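Local coordinates for protein probable ss-1,3-N-acetylglucosaminyltransferase (Staphylococcus aureus subsp. aureus N315, PDB 6H21) that is probably a family 2 glycosyltransferase, with a GT-A-type domain joined to a helical linker domain of the TarS type, at residues T275-N286 with V319-I330. Residues are numbered along the deposited sequence; the frame is centred on the assembly and turned at random.
Sequences TTRLLRHGQKKN and VTQIFNLKLEAI
One face of the Phe323 ring is covered by Leu279: CB of Leu279 sits 4.1 Å from the centroid of the Phe323 ring and 8° off its normal, a CH-pi contact over the centre of the face. Ile322 CG1 lies over the opposite face, offset toward the rim, and Arg280 NE meets the ring edge in plane. The guanidinium of Arg280 is turned 68° from the ring, so the two planes do not stack; one guanidinium face receives Thr276 CG2, offset toward the rim, while Tyr170 OH is hydrogen-bonded to NH1 of Arg280.

Beyond the ring the packing is apolar. With CG anti to its carbonyl carbon, Leu279 turns CD1 to Phe323 CB at 3.7 Å and CD2 to Ile330 CD1 at 3.9 Å. The methyl of Thr275 touches both Val319 CG2 and Leu327 CD1.

Polar bonds mark both ends. At one, the amide N of Thr320 donates to Thr276 OG1 over a long 3.3 Å; the same hydroxyl also bonds Gly272 O. At the other, Lys326 runs extended beyond CG, and its NZ lies 2.9 Å from Lys285 O, approaching from above the carbonyl plane. Water 1 bridges this NZ (2.6 Å) to Leu279 O, and Asp342 of helix 335-344 forms a salt bridge with Lys326 NZ.

Within the linker domain, the short segments 275-281 and 324-330 cross at 94° with axes 11.5 Å apart, and side chains such as Leu279 and Leu327 span the gap. The buried ammonium of Lys326 thus gathers a carboxylate, a carbonyl and a water, a set that would favour its charged form and ties helix 324-332 both to the Gly282 to Lys285 type II turn and to the C-terminal helix.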
loop_
_atom_site.group_PDB
_atom_site.type_symbol
_atom_site.label_atom_id
_atom_site.label_comp_id
_atom_site.label_asym_id
_atom_site.label_seq_id
_atom_site.Cartn_x
_atom_site.Cartn_y
_atom_site.Cartn_z
ATOM N N THR C 275 -22.991 0.126 1.558
ATOM C CA THR C 275 -21.637 -0.199 1.126
ATOM C C THR C 275 -20.811 -0.676 2.333
ATOM O O THR C 275 -20.080 -1.651 2.236
ATOM C CB THR C 275 -20.979 0.974 0.383
ATOM O OG1 THR C 275 -21.717 1.270 -0.808
ATOM C CG2 THR C 275 -19.543 0.661 0.019
ATOM N N THR C 276 -20.937 0.020 3.468
ATOM C CA THR C 276 -20.263 -0.347 4.707
ATOM C C THR C 276 -20.668 -1.768 5.114
ATOM O O THR C 276 -19.817 -2.605 5.391
ATOM C CB THR C 276 -20.542 0.656 5.837
ATOM O OG1 THR C 276 -20.141 1.956 5.398
ATOM C CG2 THR C 276 -19.827 0.320 7.130
ATOM N N ARG C 277 -21.975 -2.034 5.133
ATOM C CA ARG C 277 -22.485 -3.363 5.455
ATOM C C ARG C 277 -21.880 -4.410 4.504
ATOM O O ARG C 277 -21.502 -5.505 4.941
ATOM C CB ARG C 277 -24.018 -3.375 5.400
ATOM C CG ARG C 277 -24.640 -4.744 5.631
ATOM C CD ARG C 277 -24.996 -5.437 4.335
ATOM N NE ARG C 277 -25.033 -6.882 4.534
ATOM C CZ ARG C 277 -24.675 -7.778 3.620
ATOM N NH1 ARG C 277 -24.623 -9.057 3.961
ATOM N NH2 ARG C 277 -24.349 -7.393 2.388
ATOM N N LEU C 278 -21.806 -4.087 3.212
ATOM C CA LEU C 278 -21.312 -5.020 2.201
ATOM C C LEU C 278 -19.830 -5.365 2.445
ATOM O O LEU C 278 -19.397 -6.528 2.373
ATOM C CB LEU C 278 -21.524 -4.387 0.824
ATOM C CG LEU C 278 -21.077 -5.216 -0.368
ATOM C CD1 LEU C 278 -21.882 -6.491 -0.459
ATOM C CD2 LEU C 278 -21.203 -4.428 -1.657
ATOM N N LEU C 279 -19.033 -4.340 2.718
ATOM C CA LEU C 279 -17.609 -4.517 3.010
ATOM C C LEU C 279 -17.402 -5.293 4.317
ATOM O O LEU C 279 -16.427 -6.023 4.423
ATOM C CB LEU C 279 -16.944 -3.139 3.067
ATOM C CG LEU C 279 -16.791 -2.463 1.707
ATOM C CD1 LEU C 279 -16.264 -1.050 1.860
ATOM C CD2 LEU C 279 -15.878 -3.277 0.796
ATOM N N ARG C 280 -18.335 -5.174 5.271
ATOM C CA ARG C 280 -18.234 -5.824 6.595
ATOM C C ARG C 280 -18.695 -7.289 6.573
ATOM O O ARG C 280 -18.130 -8.113 7.301
ATOM C CB ARG C 280 -19.046 -5.061 7.641
ATOM C CG ARG C 280 -18.274 -3.931 8.301
ATOM C CD ARG C 280 -19.041 -3.262 9.427
ATOM N NE ARG C 280 -18.269 -2.117 9.878
ATOM C CZ ARG C 280 -18.776 -0.998 10.388
ATOM N NH1 ARG C 280 -20.089 -0.802 10.394
ATOM N NH2 ARG C 280 -17.959 -0.089 10.896
ATOM N N HIS C 281 -19.703 -7.617 5.754
ATOM C CA HIS C 281 -20.347 -8.943 5.836
ATOM C C HIS C 281 -20.626 -9.553 4.459
ATOM O O HIS C 281 -21.248 -10.599 4.400
ATOM C CB HIS C 281 -21.643 -8.846 6.651
ATOM C CG HIS C 281 -21.409 -8.495 8.080
ATOM N ND1 HIS C 281 -20.648 -9.292 8.922
ATOM C CD2 HIS C 281 -21.780 -7.428 8.814
ATOM C CE1 HIS C 281 -20.568 -8.731 10.112
ATOM N NE2 HIS C 281 -21.267 -7.595 10.075
ATOM N N GLY C 282 -20.191 -8.907 3.370
ATOM C CA GLY C 282 -20.434 -9.413 2.028
ATOM C C GLY C 282 -19.849 -10.801 1.781
ATOM O O GLY C 282 -18.936 -11.277 2.483
ATOM N N GLN C 283 -20.379 -11.463 0.749
ATOM C CA GLN C 283 -19.803 -12.724 0.231
ATOM C C GLN C 283 -18.328 -12.518 -0.159
ATOM O O GLN C 283 -18.006 -11.559 -0.834
ATOM C CB GLN C 283 -20.541 -13.182 -1.028
ATOM C CG GLN C 283 -21.450 -14.389 -0.861
ATOM C CD GLN C 283 -21.430 -15.216 -2.134
ATOM O OE1 GLN C 283 -20.659 -16.172 -2.281
ATOM N NE2 GLN C 283 -22.241 -14.814 -3.097
ATOM N N LYS C 284 -17.476 -13.471 0.236
ATOM C CA LYS C 284 -16.063 -13.535 -0.121
ATOM C C LYS C 284 -15.366 -12.189 0.151
ATOM O O LYS C 284 -14.553 -11.741 -0.633
ATOM C CB LYS C 284 -15.915 -13.933 -1.588
ATOM C CG LYS C 284 -16.586 -15.246 -1.938
ATOM C CD LYS C 284 -16.192 -15.778 -3.295
ATOM C CE LYS C 284 -16.723 -17.177 -3.523
ATOM N NZ LYS C 284 -17.195 -17.347 -4.922
ATOM N N LYS C 285 -15.698 -11.555 1.280
ATOM C CA LYS C 285 -15.257 -10.192 1.541
ATOM C C LYS C 285 -13.718 -10.125 1.567
ATOM O O LYS C 285 -13.153 -9.111 1.197
ATOM C CB LYS C 285 -15.870 -9.693 2.846
ATOM C CG LYS C 285 -15.328 -10.385 4.087
ATOM C CD LYS C 285 -15.760 -9.694 5.359
ATOM C CE LYS C 285 -15.403 -10.472 6.604
ATOM N NZ LYS C 285 -16.516 -10.439 7.581
ATOM N N ASN C 286 -13.064 -11.227 1.952
ATOM C CA ASN C 286 -11.608 -11.299 2.064
ATOM C C ASN C 286 -11.031 -12.159 0.938
ATOM O O ASN C 286 -10.050 -12.862 1.136
ATOM C CB ASN C 286 -11.189 -11.836 3.431
ATOM C CG ASN C 286 -11.464 -10.853 4.547
ATOM O OD1 ASN C 286 -11.287 -9.651 4.374
ATOM N ND2 ASN C 286 -11.877 -11.354 5.699
ATOM N N VAL C 319 -19.246 6.091 4.006
ATOM C CA VAL C 319 -18.716 4.772 4.335
ATOM C C VAL C 319 -17.779 4.924 5.540
ATOM O O VAL C 319 -17.025 5.898 5.596
ATOM C CB VAL C 319 -17.970 4.194 3.121
ATOM C CG1 VAL C 319 -17.209 2.930 3.461
ATOM C CG2 VAL C 319 -18.913 3.989 1.948
ATOM N N THR C 320 -17.800 3.965 6.473
ATOM C CA THR C 320 -16.900 4.012 7.608
ATOM C C THR C 320 -15.452 4.158 7.098
ATOM O O THR C 320 -15.019 3.431 6.215
ATOM C CB THR C 320 -17.137 2.823 8.545
ATOM O OG1 THR C 320 -18.522 2.859 8.906
ATOM C CG2 THR C 320 -16.311 2.898 9.816
ATOM N N GLN C 321 -14.708 5.105 7.677
ATOM C CA GLN C 321 -13.521 5.622 6.989
ATOM C C GLN C 321 -12.376 4.596 6.982
ATOM O O GLN C 321 -11.562 4.662 6.097
ATOM C CB GLN C 321 -13.078 6.992 7.520
ATOM C CG GLN C 321 -13.755 8.170 6.808
ATOM C CD GLN C 321 -13.921 8.039 5.303
ATOM O OE1 GLN C 321 -12.986 8.266 4.532
ATOM N NE2 GLN C 321 -15.118 7.678 4.850
ATOM N N ILE C 322 -12.337 3.638 7.906
ATOM C CA ILE C 322 -11.330 2.579 7.806
ATOM C C ILE C 322 -11.403 1.895 6.428
ATOM O O ILE C 322 -10.432 1.290 6.015
ATOM C CB ILE C 322 -11.436 1.521 8.922
ATOM C CG1 ILE C 322 -12.830 0.903 9.003
ATOM C CG2 ILE C 322 -10.987 2.079 10.255
ATOM C CD1 ILE C 322 -12.890 -0.348 9.855
ATOM N N PHE C 323 -12.555 1.934 5.743
ATOM C CA PHE C 323 -12.699 1.200 4.491
ATOM C C PHE C 323 -12.346 2.062 3.273
ATOM O O PHE C 323 -12.577 1.602 2.125
ATOM C CB PHE C 323 -14.116 0.632 4.346
ATOM C CG PHE C 323 -14.436 -0.492 5.297
ATOM C CD1 PHE C 323 -13.719 -1.675 5.258
ATOM C CD2 PHE C 323 -15.470 -0.378 6.208
ATOM C CE1 PHE C 323 -13.991 -2.700 6.149
ATOM C CE2 PHE C 323 -15.747 -1.408 7.089
ATOM C CZ PHE C 323 -14.992 -2.559 7.071
ATOM N N ASN C 324 -11.845 3.287 3.490
ATOM C CA ASN C 324 -11.665 4.260 2.387
ATOM C C ASN C 324 -10.802 3.653 1.268
ATOM O O ASN C 324 -11.132 3.787 0.118
ATOM C CB ASN C 324 -11.095 5.619 2.840
ATOM C CG ASN C 324 -9.610 5.674 3.215
ATOM O OD1 ASN C 324 -9.077 4.818 3.927
ATOM N ND2 ASN C 324 -8.927 6.741 2.813
ATOM N N LEU C 325 -9.667 3.053 1.629
ATOM C CA LEU C 325 -8.691 2.492 0.674
ATOM C C LEU C 325 -9.276 1.274 -0.041
ATOM O O LEU C 325 -9.173 1.163 -1.270
ATOM C CB LEU C 325 -7.415 2.099 1.430
ATOM C CG LEU C 325 -6.352 1.380 0.598
ATOM C CD1 LEU C 325 -5.924 2.215 -0.592
ATOM C CD2 LEU C 325 -5.152 1.026 1.460
ATOM N N LYS C 326 -9.901 0.375 0.718
ATOM C CA LYS C 326 -10.463 -0.873 0.133
ATOM C C LYS C 326 -11.510 -0.515 -0.929
ATOM O O LYS C 326 -11.470 -1.015 -2.049
ATOM C CB LYS C 326 -11.000 -1.812 1.216
ATOM C CG LYS C 326 -11.493 -3.152 0.688
ATOM C CD LYS C 326 -11.728 -4.176 1.754
ATOM C CE LYS C 326 -12.097 -5.526 1.166
ATOM N NZ LYS C 326 -12.053 -6.604 2.176
ATOM N N LEU C 327 -12.374 0.445 -0.600
ATOM C CA LEU C 327 -13.427 0.868 -1.476
ATOM C C LEU C 327 -12.838 1.515 -2.732
ATOM O O LEU C 327 -13.289 1.227 -3.821
ATOM C CB LEU C 327 -14.379 1.825 -0.742
ATOM C CG LEU C 327 -15.495 2.417 -1.600
ATOM C CD1 LEU C 327 -16.339 1.310 -2.202
ATOM C CD2 LEU C 327 -16.374 3.344 -0.774
ATOM N N GLU C 328 -11.840 2.387 -2.581
ATOM C CA GLU C 328 -11.224 3.000 -3.755
ATOM C C GLU C 328 -10.542 1.925 -4.621
ATOM O O GLU C 328 -10.577 2.006 -5.813
ATOM C CB GLU C 328 -10.262 4.129 -3.362
ATOM C CG GLU C 328 -9.863 4.986 -4.561
ATOM C CD GLU C 328 -11.031 5.557 -5.350
ATOM O OE1 GLU C 328 -11.913 6.160 -4.710
ATOM O OE2 GLU C 328 -11.088 5.381 -6.588
ATOM N N ALA C 329 -9.898 0.944 -3.996
ATOM C CA ALA C 329 -9.213 -0.094 -4.724
ATOM C C ALA C 329 -10.219 -0.906 -5.558
ATOM O O ALA C 329 -9.923 -1.251 -6.690
ATOM C CB ALA C 329 -8.432 -0.963 -3.782
ATOM N N ILE C 330 -11.389 -1.193 -4.982
ATOM C CA ILE C 330 -12.476 -1.881 -5.725
ATOM C C ILE C 330 -12.930 -1.009 -6.896
ATOM O O ILE C 330 -13.059 -1.505 -8.038
ATOM C CB ILE C 330 -13.618 -2.290 -4.784
ATOM C CG1 ILE C 330 -13.121 -3.349 -3.800
ATOM C CG2 ILE C 330 -14.841 -2.773 -5.581
ATOM C CD1 ILE C 330 -13.959 -3.504 -2.573
HETATM O O HOH W 1 -13.830 -5.688 3.834
HETATM O O HOH W 2 -10.755 -7.343 5.210
#